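Local structure of ethylbenzene dehydrogenase alpha-subunit (Aromatoleum aromaticum, 2IVF) at residues A[281-289]-A[910-919]; A[837-848]-A[966-974]. The protein belongs to the molybdopterin oxidoreductase family and holds a molybdenum atom, an iron/sulfur cluster and two pterin guanine dinucleotides, MGD and MD1. All blocks are in the same frame, centred on the assembly; numbering follows the deposited sequence.

In the fold
Both contacts are buried and meet at the dinucleotide-binding domain. Strand 915-917 of contact 1 is the sheet neighbour of strand 843-846 of contact 2, and the backbone of Thr846 probably bonds to that of Cys916. The centres of the two contacts lie about 13 Å apart. Contact 1 joins two loop regions far apart in sequence, one of them following a strand of a parallel sheet, and depends on side-chain amides, a carboxylate and water around MGD, close to the beta-subunit. Contact 2 is strand pairing within one sheet: backbone bonds and apolar packing at its centre, arginine and lysine on the more exposed face, and at one end an arginine reaching both dinucleotides.

Contact 1 (A[281-289]-A[910-919]); sequences IAPDFNPTT and NVQPKQCIVY. With MGD (2-amino-5,6-dimercapto-7-methyl-3,7,8a,9-tetrahydro-8-oxa-1,3,9,10-tetraaza-anthracen-4-one guanosine dinucleotide), chain M.
Asp284 and Gln915 join the loop after strand 277-281 of a parallel sheet to a type II beta turn, 912-915, that leads into strand 915-917 of the dinucleotide-binding domain. The Gln915 chain, extended with CG anti to the backbone N (chi1 175°), crosses the aspartate at about a right angle. Its NE2 gives Asp284 OD1 a nearly straight bond (3.0 Å, 173°), coming from above the carboxylate plane although OD1 lies in the plane of the amide. Glutamine suits this place because both ends of its amide are used: OE1 accepts from Gln912 N, and NE2 also reaches Thr846, which fixes the flip of the group. Asp284 OD1 is gripped a second time by MGD O2' at 2.7 Å, a natural role for a carboxylate facing a ribose hydroxyl. Beside it the Pro283 ring rests against the guanine, with CD 3.3 Å from MGD C4, while Pro283 O takes a 2.7 Å bond from Gln912 NE2, tilted 33° from the carbonyl plane. Phe285 N bonds to Asn910 O at 2.9 Å, and Asn910 ND2 hydrogen-bonds the backbone O of Asp133 of the beta-subunit. One water donates to Asp284 OD2 (2.6 Å) and also hydrogen-bonds Tyr919 OH and MGD O3'.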
loop_
_atom_site.group_PDB
_atom_site.type_symbol
_atom_site.label_atom_id
_atom_site.label_comp_id
_atom_site.label_asym_id
_atom_site.label_seq_id
_atom_site.Cartn_x
_atom_site.Cartn_y
_atom_site.Cartn_z
ATOM N N ILE A 281 5.281 -4.553 -18.623
ATOM C CA ILE A 281 6.286 -5.590 -18.818
ATOM C C ILE A 281 6.575 -6.146 -17.421
ATOM O O ILE A 281 7.143 -5.458 -16.555
ATOM C CB ILE A 281 7.583 -5.059 -19.457
ATOM C CG1 ILE A 281 7.291 -4.308 -20.737
ATOM C CG2 ILE A 281 8.555 -6.238 -19.704
ATOM C CD1 ILE A 281 8.526 -3.627 -21.337
ATOM N N ALA A 282 6.132 -7.382 -17.193
ATOM C CA ALA A 282 6.239 -8.024 -15.900
ATOM C C ALA A 282 6.207 -9.528 -16.143
ATOM O O ALA A 282 5.468 -10.001 -17.026
ATOM C CB ALA A 282 5.078 -7.621 -14.970
ATOM N N PRO A 283 6.891 -10.278 -15.305
ATOM C CA PRO A 283 6.802 -11.728 -15.459
ATOM C C PRO A 283 5.407 -12.227 -15.126
ATOM O O PRO A 283 4.873 -13.063 -15.862
ATOM C CB PRO A 283 7.870 -12.272 -14.516
ATOM C CG PRO A 283 8.350 -11.148 -13.749
ATOM C CD PRO A 283 7.829 -9.865 -14.266
ATOM N N ASP A 284 4.819 -11.670 -14.079
ATOM C CA ASP A 284 3.455 -11.964 -13.675
ATOM C C ASP A 284 2.511 -10.951 -14.282
ATOM O O ASP A 284 2.880 -9.808 -14.584
ATOM C CB ASP A 284 3.302 -12.000 -12.154
ATOM C CG ASP A 284 3.831 -10.731 -11.456
ATOM O OD1 ASP A 284 4.994 -10.393 -11.668
ATOM O OD2 ASP A 284 3.090 -10.137 -10.665
ATOM N N PHE A 285 1.276 -11.363 -14.465
ATOM C CA PHE A 285 0.208 -10.421 -14.852
ATOM C C PHE A 285 -0.071 -9.623 -13.601
ATOM O O PHE A 285 -0.966 -9.949 -12.850
ATOM C CB PHE A 285 -1.025 -11.215 -15.307
ATOM C CG PHE A 285 -2.124 -10.394 -15.935
ATOM C CD1 PHE A 285 -1.906 -9.682 -17.111
ATOM C CD2 PHE A 285 -3.385 -10.396 -15.387
ATOM C CE1 PHE A 285 -2.943 -8.964 -17.705
ATOM C CE2 PHE A 285 -4.422 -9.688 -15.995
ATOM C CZ PHE A 285 -4.202 -8.994 -17.141
ATOM N N ASN A 286 0.719 -8.565 -13.377
ATOM C CA ASN A 286 0.865 -7.969 -12.055
ATOM C C ASN A 286 -0.288 -7.007 -11.701
ATOM O O ASN A 286 -1.207 -6.799 -12.515
ATOM C CB ASN A 286 2.302 -7.382 -11.918
ATOM C CG ASN A 286 2.429 -5.938 -12.367
ATOM O OD1 ASN A 286 1.501 -5.351 -12.900
ATOM N ND2 ASN A 286 3.631 -5.360 -12.171
ATOM N N PRO A 287 -0.328 -6.552 -10.463
ATOM C CA PRO A 287 -1.454 -5.731 -9.984
ATOM C C PRO A 287 -1.730 -4.437 -10.733
ATOM O O PRO A 287 -2.786 -3.857 -10.522
ATOM C CB PRO A 287 -1.110 -5.475 -8.509
ATOM C CG PRO A 287 -0.313 -6.676 -8.132
ATOM C CD PRO A 287 0.579 -6.897 -9.362
ATOM N N THR A 288 -0.813 -4.013 -11.608
ATOM C CA THR A 288 -0.981 -2.779 -12.397
ATOM C C THR A 288 -1.698 -3.074 -13.726
ATOM O O THR A 288 -2.124 -2.167 -14.443
ATOM C CB THR A 288 0.387 -2.111 -12.544
ATOM O OG1 THR A 288 0.911 -1.830 -11.223
ATOM C CG2 THR A 288 0.330 -0.796 -13.311
ATOM N N THR A 289 -1.860 -4.359 -14.050
ATOM C CA THR A 289 -2.438 -4.730 -15.347
ATOM C C THR A 289 -3.875 -4.334 -15.609
ATOM O O THR A 289 -4.303 -4.370 -16.730
ATOM C CB THR A 289 -2.248 -6.235 -15.631
ATOM O OG1 THR A 289 -2.879 -7.021 -14.594
ATOM C CG2 THR A 289 -0.732 -6.536 -15.760
ATOM N N ASN A 910 -2.308 -15.644 -12.134
ATOM C CA ASN A 910 -1.595 -14.521 -12.688
ATOM C C ASN A 910 -0.102 -14.555 -12.399
ATOM O O ASN A 910 0.604 -13.696 -12.857
ATOM C CB ASN A 910 -2.186 -13.191 -12.249
ATOM C CG ASN A 910 -2.255 -13.047 -10.743
ATOM O OD1 ASN A 910 -1.340 -13.430 -10.039
ATOM N ND2 ASN A 910 -3.355 -12.524 -10.258
ATOM N N VAL A 911 0.341 -15.529 -11.628
ATOM C CA VAL A 911 1.784 -15.734 -11.398
ATOM C C VAL A 911 2.344 -16.541 -12.540
ATOM O O VAL A 911 1.769 -17.566 -12.949
ATOM C CB VAL A 911 2.015 -16.474 -10.079
ATOM C CG1 VAL A 911 3.528 -16.734 -9.870
ATOM C CG2 VAL A 911 1.438 -15.663 -8.931
ATOM N N GLN A 912 3.486 -16.135 -13.068
ATOM C CA GLN A 912 4.079 -16.917 -14.142
ATOM C C GLN A 912 4.494 -18.275 -13.618
ATOM O O GLN A 912 5.043 -18.380 -12.489
ATOM C CB GLN A 912 5.273 -16.172 -14.731
ATOM C CG GLN A 912 5.863 -16.883 -15.904
ATOM C CD GLN A 912 6.944 -16.077 -16.611
ATOM O OE1 GLN A 912 7.952 -16.627 -16.989
ATOM N NE2 GLN A 912 6.725 -14.779 -16.799
ATOM N N PRO A 913 4.271 -19.347 -14.398
ATOM C CA PRO A 913 4.846 -20.623 -13.963
ATOM C C PRO A 913 6.334 -20.547 -13.608
ATOM O O PRO A 913 7.133 -20.008 -14.395
ATOM C CB PRO A 913 4.680 -21.523 -15.196
ATOM C CG PRO A 913 3.364 -21.031 -15.795
ATOM C CD PRO A 913 3.501 -19.508 -15.647
ATOM N N LYS A 914 6.672 -21.103 -12.450
ATOM C CA LYS A 914 8.053 -21.162 -11.916
ATOM C C LYS A 914 8.569 -19.802 -11.488
ATOM O O LYS A 914 9.725 -19.644 -11.186
ATOM C CB LYS A 914 9.019 -21.850 -12.876
ATOM C CG LYS A 914 8.579 -23.271 -13.328
ATOM C CD LYS A 914 8.049 -24.159 -12.203
ATOM C CE LYS A 914 7.446 -25.506 -12.764
ATOM N NZ LYS A 914 6.159 -25.231 -13.539
ATOM N N GLN A 915 7.680 -18.843 -11.420
ATOM C CA GLN A 915 7.928 -17.611 -10.673
ATOM C C GLN A 915 7.228 -17.816 -9.324
ATOM O O GLN A 915 6.190 -18.465 -9.275
ATOM C CB GLN A 915 7.312 -16.415 -11.404
ATOM C CG GLN A 915 7.405 -15.054 -10.664
ATOM C CD GLN A 915 6.493 -13.990 -11.229
ATOM O OE1 GLN A 915 5.554 -14.298 -11.924
ATOM N NE2 GLN A 915 6.767 -12.729 -10.900
ATOM N N CYS A 916 7.747 -17.245 -8.242
ATOM C CA CYS A 916 6.902 -17.031 -7.057
ATOM C C CYS A 916 7.261 -15.651 -6.540
ATOM O O CYS A 916 8.341 -15.114 -6.834
ATOM C CB CYS A 916 7.118 -18.084 -5.977
ATOM S SG CYS A 916 8.849 -18.187 -5.377
ATOM N N ILE A 917 6.336 -15.076 -5.793
ATOM C CA ILE A 917 6.417 -13.687 -5.412
ATOM C C ILE A 917 6.184 -13.513 -3.930
ATOM O O ILE A 917 5.189 -14.026 -3.391
ATOM C CB ILE A 917 5.299 -12.897 -6.100
ATOM C CG1 ILE A 917 5.327 -13.133 -7.623
ATOM C CG2 ILE A 917 5.394 -11.392 -5.756
ATOM C CD1 ILE A 917 4.111 -12.507 -8.348
ATOM N N VAL A 918 7.062 -12.754 -3.278
ATOM C CA VAL A 918 6.811 -12.287 -1.923
ATOM C C VAL A 918 7.074 -10.792 -1.875
ATOM O O VAL A 918 8.192 -10.350 -2.083
ATOM C CB VAL A 918 7.729 -13.002 -0.881
ATOM C CG1 VAL A 918 7.416 -12.521 0.541
ATOM C CG2 VAL A 918 7.639 -14.538 -0.995
ATOM N N TYR A 919 6.005 -10.029 -1.699
ATOM C CA TYR A 919 6.078 -8.588 -1.456
ATOM C C TYR A 919 6.508 -8.503 -0.027
ATOM O O TYR A 919 6.047 -9.306 0.770
ATOM C CB TYR A 919 4.685 -7.980 -1.576
ATOM C CG TYR A 919 4.104 -8.135 -2.954
ATOM C CD1 TYR A 919 4.536 -7.335 -3.985
ATOM C CD2 TYR A 919 3.092 -9.063 -3.209
ATOM C CE1 TYR A 919 3.989 -7.459 -5.247
ATOM C CE2 TYR A 919 2.581 -9.209 -4.467
ATOM C CZ TYR A 919 2.997 -8.384 -5.463
ATOM O OH TYR A 919 2.512 -8.508 -6.725
HETATM P PB MGD M . 8.659 -2.928 -7.277
HETATM O O1B MGD M . 7.585 -2.865 -6.248
HETATM O O2B MGD M . 9.868 -3.699 -6.888
HETATM O O3B MGD M . 9.170 -1.541 -7.825
HETATM O O3A MGD M . 8.203 0.322 -6.381
HETATM P PA MGD M . 8.451 -0.086 -7.904
HETATM O O1A MGD M . 7.123 -0.122 -8.525
HETATM O O2A MGD M . 9.462 0.773 -8.492
HETATM O "O5'" MGD M . 8.077 -3.577 -8.628
HETATM C "C5'" MGD M . 7.395 -4.838 -8.562
HETATM C "C4'" MGD M . 7.216 -5.410 -9.966
HETATM O "O4'" MGD M . 8.476 -5.787 -10.501
HETATM C "C3'" MGD M . 6.522 -6.728 -9.716
HETATM O "O3'" MGD M . 5.124 -6.490 -9.824
HETATM C "C2'" MGD M . 7.053 -7.611 -10.853
HETATM O "O2'" MGD M . 5.983 -7.930 -11.762
HETATM C "C1'" MGD M . 8.124 -6.734 -11.523
HETATM N N9 MGD M . 9.302 -7.571 -11.850
HETATM C C8 MGD M . 10.022 -8.355 -11.033
HETATM N N7 MGD M . 11.042 -8.917 -11.692
HETATM C C5 MGD M . 10.965 -8.453 -12.966
HETATM C C6 MGD M . 11.671 -8.650 -14.144
HETATM O O6 MGD M . 12.641 -9.406 -14.272
HETATM N N1 MGD M . 11.247 -7.946 -15.275
HETATM C C2 MGD M . 10.144 -7.080 -15.313
HETATM N N2 MGD M . 9.796 -6.446 -16.485
HETATM N N3 MGD M . 9.491 -6.887 -14.158
HETATM C C4 MGD M . 9.867 -7.566 -13.031
HETATM C C10 MGD M . 9.248 0.430 -5.486
HETATM C C11 MGD M . 9.101 1.731 -4.736
HETATM O O11 MGD M . 7.877 1.724 -4.123
HETATM C C12 MGD M . 10.236 2.036 -3.747
HETATM S S12 MGD M . 11.898 1.558 -4.066
HETATM C C13 MGD M . 9.955 2.706 -2.583
HETATM S S13 MGD M . 11.240 3.073 -1.485
HETATM C C14 MGD M . 8.556 3.097 -2.249
HETATM N N15 MGD M . 8.048 2.074 -1.291
HETATM C C16 MGD M . 6.678 1.758 -1.214
HETATM C C17 MGD M . 6.153 0.934 -0.252
HETATM O O17 MGD M . 6.881 0.391 0.613
HETATM N N18 MGD M . 4.765 0.688 -0.279
HETATM C C19 MGD M . 3.932 1.246 -1.198
HETATM N N19 MGD M . 2.621 0.938 -1.135
HETATM N N20 MGD M . 4.489 2.016 -2.144
HETATM C C21 MGD M . 5.801 2.300 -2.147
HETATM N N22 MGD M . 6.345 3.114 -3.136
HETATM C C23 MGD M . 7.714 3.024 -3.553
HETATM O O HOH W 1 4.270 -8.853 -8.727
#

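Contact 2 (A[837-848]-A[966-974]); sequences VGGDHPFKITGG and DRGVRVSIK. With MD1 (phosphoric acid 4-(2-amino-4-oxo-3,4,5,6,-tetrahydro-pteridin-6-yl)-2-hydroxy-3,4-dimercapto-but-3-en-yl ester guanylate ester), chain N.
Within the dinucleotide-binding domain, whose family belongs to the double-psi beta-barrel clan, Phe843 and Val971 form an antiparallel hydrogen-bonded pair between strands 843-846 and 969-974. Phe843 N lies 2.9 Å from Val971 O, and Val971 N returns a bond to Phe843 O. On the buried face Ile973 crosses Phe843 at about a right angle and sets CD1 over the middle of the ring, 3.5 Å from its centroid, a CH-pi contact. Val971 CG2 packs on Phe843 CB at 3.7 Å; Phe843 and Ile973 also pack on Met876, so apolar groups suit this face. The other face carries Lys844 and Arg970, with Lys844 CE 3.7 Å from Arg970 NE. The bend at chi2 (-49°) brings Arg970 NH1 to His841 O (2.9 Å, 158°), and one water accepts from Arg970 NH2 and, weakly, from Lys844 NZ, which Thr834 OG1 and Val300 O also hold. Near the cofactors, the Arg967 guanidinium lies flat over the Gly847 peptide, where glycine has no side chain to intervene. NH2 hydrogen-bonds MD1 O14, in the guanidinium plane, at 2.8 Å, while NH1 pairs with the syn lone pair of Asp966 OD1 (2.7 Å). As NH2 also salt-bridges MGD O2B, this cation probably balances phosphate charge while tying MGD to MD1.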
loop_
_atom_site.group_PDB
_atom_site.type_symbol
_atom_site.label_atom_id
_atom_site.label_comp_id
_atom_site.label_asym_id
_atom_site.label_seq_id
_atom_site.Cartn_x
_atom_site.Cartn_y
_atom_site.Cartn_z
ATOM N N VAL A 837 21.744 -17.831 -8.333
ATOM C CA VAL A 837 21.911 -17.476 -6.933
ATOM C C VAL A 837 20.996 -18.364 -6.083
ATOM O O VAL A 837 19.785 -18.400 -6.314
ATOM C CB VAL A 837 21.525 -16.016 -6.668
ATOM C CG1 VAL A 837 21.834 -15.627 -5.208
ATOM C CG2 VAL A 837 22.178 -15.030 -7.716
ATOM N N GLY A 838 21.579 -19.032 -5.083
ATOM C CA GLY A 838 20.858 -19.949 -4.228
ATOM C C GLY A 838 21.001 -21.404 -4.633
ATOM O O GLY A 838 20.617 -22.287 -3.879
ATOM N N GLY A 839 21.503 -21.660 -5.828
ATOM C CA GLY A 839 21.732 -23.047 -6.286
ATOM C C GLY A 839 20.714 -23.379 -7.348
ATOM O O GLY A 839 19.965 -22.522 -7.801
ATOM N N ASP A 840 20.688 -24.632 -7.751
ATOM C CA ASP A 840 19.857 -25.050 -8.830
ATOM C C ASP A 840 18.508 -25.470 -8.284
ATOM O O ASP A 840 18.277 -26.647 -7.958
ATOM C CB ASP A 840 20.517 -26.216 -9.562
ATOM C CG ASP A 840 19.739 -26.607 -10.802
ATOM O OD1 ASP A 840 18.781 -25.880 -11.139
ATOM O OD2 ASP A 840 20.056 -27.634 -11.396
ATOM N N HIS A 841 17.616 -24.500 -8.183
ATOM C CA HIS A 841 16.295 -24.703 -7.669
ATOM C C HIS A 841 15.390 -24.118 -8.696
ATOM O O HIS A 841 15.779 -23.198 -9.399
ATOM C CB HIS A 841 16.124 -23.996 -6.307
ATOM C CG HIS A 841 16.877 -24.664 -5.192
ATOM N ND1 HIS A 841 18.124 -24.241 -4.776
ATOM C CD2 HIS A 841 16.582 -25.740 -4.445
ATOM C CE1 HIS A 841 18.569 -25.049 -3.835
ATOM N NE2 HIS A 841 17.649 -25.964 -3.605
ATOM N N PRO A 842 14.182 -24.653 -8.803
ATOM C CA PRO A 842 13.381 -24.364 -9.976
ATOM C C PRO A 842 12.568 -23.082 -10.002
ATOM O O PRO A 842 12.225 -22.668 -11.101
ATOM C CB PRO A 842 12.456 -25.573 -10.062
ATOM C CG PRO A 842 12.211 -25.905 -8.707
ATOM C CD PRO A 842 13.484 -25.591 -7.923
ATOM N N PHE A 843 12.265 -22.437 -8.868
ATOM C CA PHE A 843 11.490 -21.206 -8.939
ATOM C C PHE A 843 12.448 -20.029 -8.948
ATOM O O PHE A 843 13.533 -20.092 -8.380
ATOM C CB PHE A 843 10.506 -21.025 -7.784
ATOM C CG PHE A 843 9.399 -22.028 -7.778
ATOM C CD1 PHE A 843 9.623 -23.292 -7.271
ATOM C CD2 PHE A 843 8.137 -21.726 -8.323
ATOM C CE1 PHE A 843 8.610 -24.246 -7.275
ATOM C CE2 PHE A 843 7.125 -22.681 -8.327
ATOM C CZ PHE A 843 7.354 -23.921 -7.794
ATOM N N LYS A 844 12.038 -18.979 -9.627
ATOM C CA LYS A 844 12.680 -17.668 -9.530
ATOM C C LYS A 844 11.792 -16.784 -8.688
ATOM O O LYS A 844 10.626 -16.555 -9.025
ATOM C CB LYS A 844 12.914 -17.078 -10.907
ATOM C CG LYS A 844 14.141 -17.619 -11.574
ATOM C CD LYS A 844 14.477 -16.727 -12.752
ATOM C CE LYS A 844 15.725 -17.162 -13.427
ATOM N NZ LYS A 844 15.994 -16.267 -14.571
ATOM N N ILE A 845 12.341 -16.290 -7.569
ATOM C CA ILE A 845 11.552 -15.528 -6.641
ATOM C C ILE A 845 11.693 -14.051 -6.964
ATOM O O ILE A 845 12.803 -13.525 -7.098
ATOM C CB ILE A 845 11.930 -15.868 -5.161
ATOM C CG1 ILE A 845 10.905 -15.267 -4.190
ATOM C CG2 ILE A 845 13.400 -15.452 -4.812
ATOM C CD1 ILE A 845 10.869 -16.077 -2.869
ATOM N N THR A 846 10.556 -13.388 -7.059
ATOM C CA THR A 846 10.523 -11.973 -7.231
ATOM C C THR A 846 9.756 -11.336 -6.067
ATOM O O THR A 846 9.131 -12.029 -5.235
ATOM C CB THR A 846 9.902 -11.555 -8.594
ATOM O OG1 THR A 846 8.514 -11.907 -8.649
ATOM C CG2 THR A 846 10.672 -12.182 -9.797
ATOM N N GLY A 847 9.818 -10.016 -5.998
ATOM C CA GLY A 847 9.137 -9.282 -4.957
ATOM C C GLY A 847 8.483 -8.003 -5.418
ATOM O O GLY A 847 8.174 -7.818 -6.589
ATOM N N GLY A 848 8.309 -7.096 -4.469
ATOM C CA GLY A 848 7.726 -5.797 -4.803
ATOM C C GLY A 848 7.421 -5.127 -3.493
ATOM O O GLY A 848 7.347 -5.771 -2.431
ATOM N N ASP A 966 18.207 -9.475 -5.513
ATOM C CA ASP A 966 17.331 -10.522 -5.036
ATOM C C ASP A 966 16.275 -11.033 -6.045
ATOM O O ASP A 966 15.656 -12.078 -5.826
ATOM C CB ASP A 966 16.612 -10.065 -3.764
ATOM C CG ASP A 966 15.714 -8.908 -3.999
ATOM O OD1 ASP A 966 14.649 -9.084 -4.662
ATOM O OD2 ASP A 966 16.003 -7.839 -3.435
ATOM N N ARG A 967 16.044 -10.290 -7.126
ATOM C CA ARG A 967 14.992 -10.623 -8.031
ATOM C C ARG A 967 15.497 -11.744 -8.938
ATOM O O ARG A 967 16.494 -11.576 -9.690
ATOM C CB ARG A 967 14.589 -9.380 -8.846
ATOM C CG ARG A 967 14.108 -8.184 -8.046
ATOM C CD ARG A 967 12.682 -8.450 -7.500
ATOM N NE ARG A 967 12.002 -7.256 -7.026
ATOM C CZ ARG A 967 11.925 -6.850 -5.765
ATOM N NH1 ARG A 967 12.488 -7.527 -4.780
ATOM N NH2 ARG A 967 11.249 -5.751 -5.480
ATOM N N GLY A 968 14.859 -12.914 -8.827
ATOM C CA GLY A 968 15.214 -14.045 -9.637
ATOM C C GLY A 968 16.087 -15.047 -8.913
ATOM O O GLY A 968 16.534 -16.019 -9.496
ATOM N N VAL A 969 16.347 -14.804 -7.626
ATOM C CA VAL A 969 17.028 -15.789 -6.820
ATOM C C VAL A 969 16.255 -17.107 -6.909
ATOM O O VAL A 969 15.012 -17.132 -7.043
ATOM C CB VAL A 969 17.216 -15.303 -5.389
ATOM C CG1 VAL A 969 17.622 -16.481 -4.413
ATOM C CG2 VAL A 969 18.311 -14.193 -5.387
ATOM N N ARG A 970 16.993 -18.194 -6.868
ATOM C CA ARG A 970 16.404 -19.492 -6.963
ATOM C C ARG A 970 15.913 -19.986 -5.617
ATOM O O ARG A 970 16.642 -19.962 -4.628
ATOM C CB ARG A 970 17.426 -20.493 -7.496
ATOM C CG ARG A 970 17.910 -20.194 -8.910
ATOM C CD ARG A 970 16.780 -19.921 -9.892
ATOM N NE ARG A 970 17.198 -19.812 -11.294
ATOM C CZ ARG A 970 17.283 -20.848 -12.153
ATOM N NH1 ARG A 970 17.007 -22.101 -11.800
ATOM N NH2 ARG A 970 17.654 -20.650 -13.414
ATOM N N VAL A 971 14.694 -20.513 -5.613
ATOM C CA VAL A 971 14.156 -21.204 -4.464
ATOM C C VAL A 971 13.434 -22.459 -4.910
ATOM O O VAL A 971 13.005 -22.547 -6.039
ATOM C CB VAL A 971 13.185 -20.339 -3.670
ATOM C CG1 VAL A 971 13.926 -19.104 -3.162
ATOM C CG2 VAL A 971 11.918 -19.990 -4.493
ATOM N N SER A 972 13.389 -23.441 -4.013
ATOM C CA SER A 972 12.491 -24.592 -4.115
ATOM C C SER A 972 11.318 -24.342 -3.156
ATOM O O SER A 972 11.457 -23.598 -2.210
ATOM C CB SER A 972 13.250 -25.843 -3.725
ATOM O OG SER A 972 13.966 -26.397 -4.826
ATOM N N ILE A 973 10.167 -24.941 -3.413
ATOM C CA ILE A 973 9.018 -24.793 -2.528
ATOM C C ILE A 973 8.470 -26.177 -2.194
ATOM O O ILE A 973 8.371 -27.041 -3.057
ATOM C CB ILE A 973 7.923 -23.917 -3.187
ATOM C CG1 ILE A 973 8.470 -22.548 -3.571
ATOM C CG2 ILE A 973 6.721 -23.785 -2.273
ATOM C CD1 ILE A 973 7.540 -21.722 -4.588
ATOM N N LYS A 974 8.117 -26.403 -0.935
ATOM C CA LYS A 974 7.402 -27.611 -0.563
ATOM C C LYS A 974 6.315 -27.245 0.456
ATOM O O LYS A 974 6.401 -26.202 1.112
ATOM C CB LYS A 974 8.380 -28.634 0.001
ATOM C CG LYS A 974 8.992 -28.245 1.303
ATOM C CD LYS A 974 10.015 -29.285 1.682
ATOM C CE LYS A 974 10.589 -29.071 3.073
ATOM N NZ LYS A 974 11.363 -30.344 3.469
HETATM P PB MD1 N . 13.847 0.136 5.527
HETATM O O3B MD1 N . 12.319 -0.026 5.906
HETATM O O1B MD1 N . 14.103 1.590 5.362
HETATM O O2B MD1 N . 14.732 -0.745 6.322
HETATM O O3A MD1 N . 13.866 -0.499 4.074
HETATM C C10 MD1 N . 13.637 0.275 2.877
HETATM C C11 MD1 N . 13.570 -0.767 1.772
HETATM O O11 MD1 N . 12.222 -1.333 1.911
HETATM C C12 MD1 N . 13.674 -0.109 0.423
HETATM S S12 MD1 N . 13.437 1.573 0.218
HETATM C C13 MD1 N . 13.896 -0.845 -0.713
HETATM S S13 MD1 N . 13.964 -0.144 -2.246
HETATM C C14 MD1 N . 14.122 -2.309 -0.683
HETATM N N15 MD1 N . 13.217 -3.153 -1.387
HETATM C C16 MD1 N . 13.295 -4.518 -1.293
HETATM C C15 MD1 N . 12.456 -5.260 -2.104
HETATM O O14 MD1 N . 11.658 -4.707 -2.907
HETATM N N17 MD1 N . 12.517 -6.602 -1.911
HETATM C C17 MD1 N . 13.418 -7.179 -1.015
HETATM N N16 MD1 N . 13.408 -8.502 -0.930
HETATM N N18 MD1 N . 14.252 -6.427 -0.278
HETATM C C20 MD1 N . 14.201 -5.119 -0.416
HETATM N N8 MD1 N . 15.077 -4.355 0.288
HETATM C C7 MD1 N . 15.090 -2.918 0.301
HETATM P PA MD1 N . 11.561 -0.499 7.244
HETATM O O1A MD1 N . 10.203 0.119 7.154
HETATM O O2A MD1 N . 11.631 -1.976 7.306
HETATM O "O5'" MD1 N . 12.367 0.108 8.459
HETATM C "C5'" MD1 N . 12.264 1.516 8.644
HETATM C "C4'" MD1 N . 11.924 1.805 10.048
HETATM O "O4'" MD1 N . 11.688 3.208 10.052
HETATM C "C1'" MD1 N . 10.738 3.405 11.100
HETATM N N9 MD1 N . 10.029 4.690 11.043
HETATM C C4 MD1 N . 10.295 5.701 11.858
HETATM N N3 MD1 N . 11.225 5.797 12.838
HETATM C C2 MD1 N . 11.340 6.923 13.542
HETATM N N2 MD1 N . 12.280 7.036 14.518
HETATM N N1 MD1 N . 10.437 7.939 13.297
HETATM C C6 MD1 N . 9.470 7.906 12.321
HETATM O O6 MD1 N . 8.762 8.896 12.138
HETATM C C5 MD1 N . 9.395 6.734 11.552
HETATM N N7 MD1 N . 8.611 6.309 10.567
HETATM C C8 MD1 N . 9.015 5.072 10.261
HETATM C "C2'" MD1 N . 9.737 2.265 10.931
HETATM O "O2'" MD1 N . 9.018 1.939 12.145
HETATM C "C3'" MD1 N . 10.600 1.113 10.395
HETATM O "O3'" MD1 N . 10.828 0.090 11.399
HETATM O O HOH W 2 17.264 -25.095 -13.394
HETATM O O HOH W 3 18.483 -17.965 -14.480
#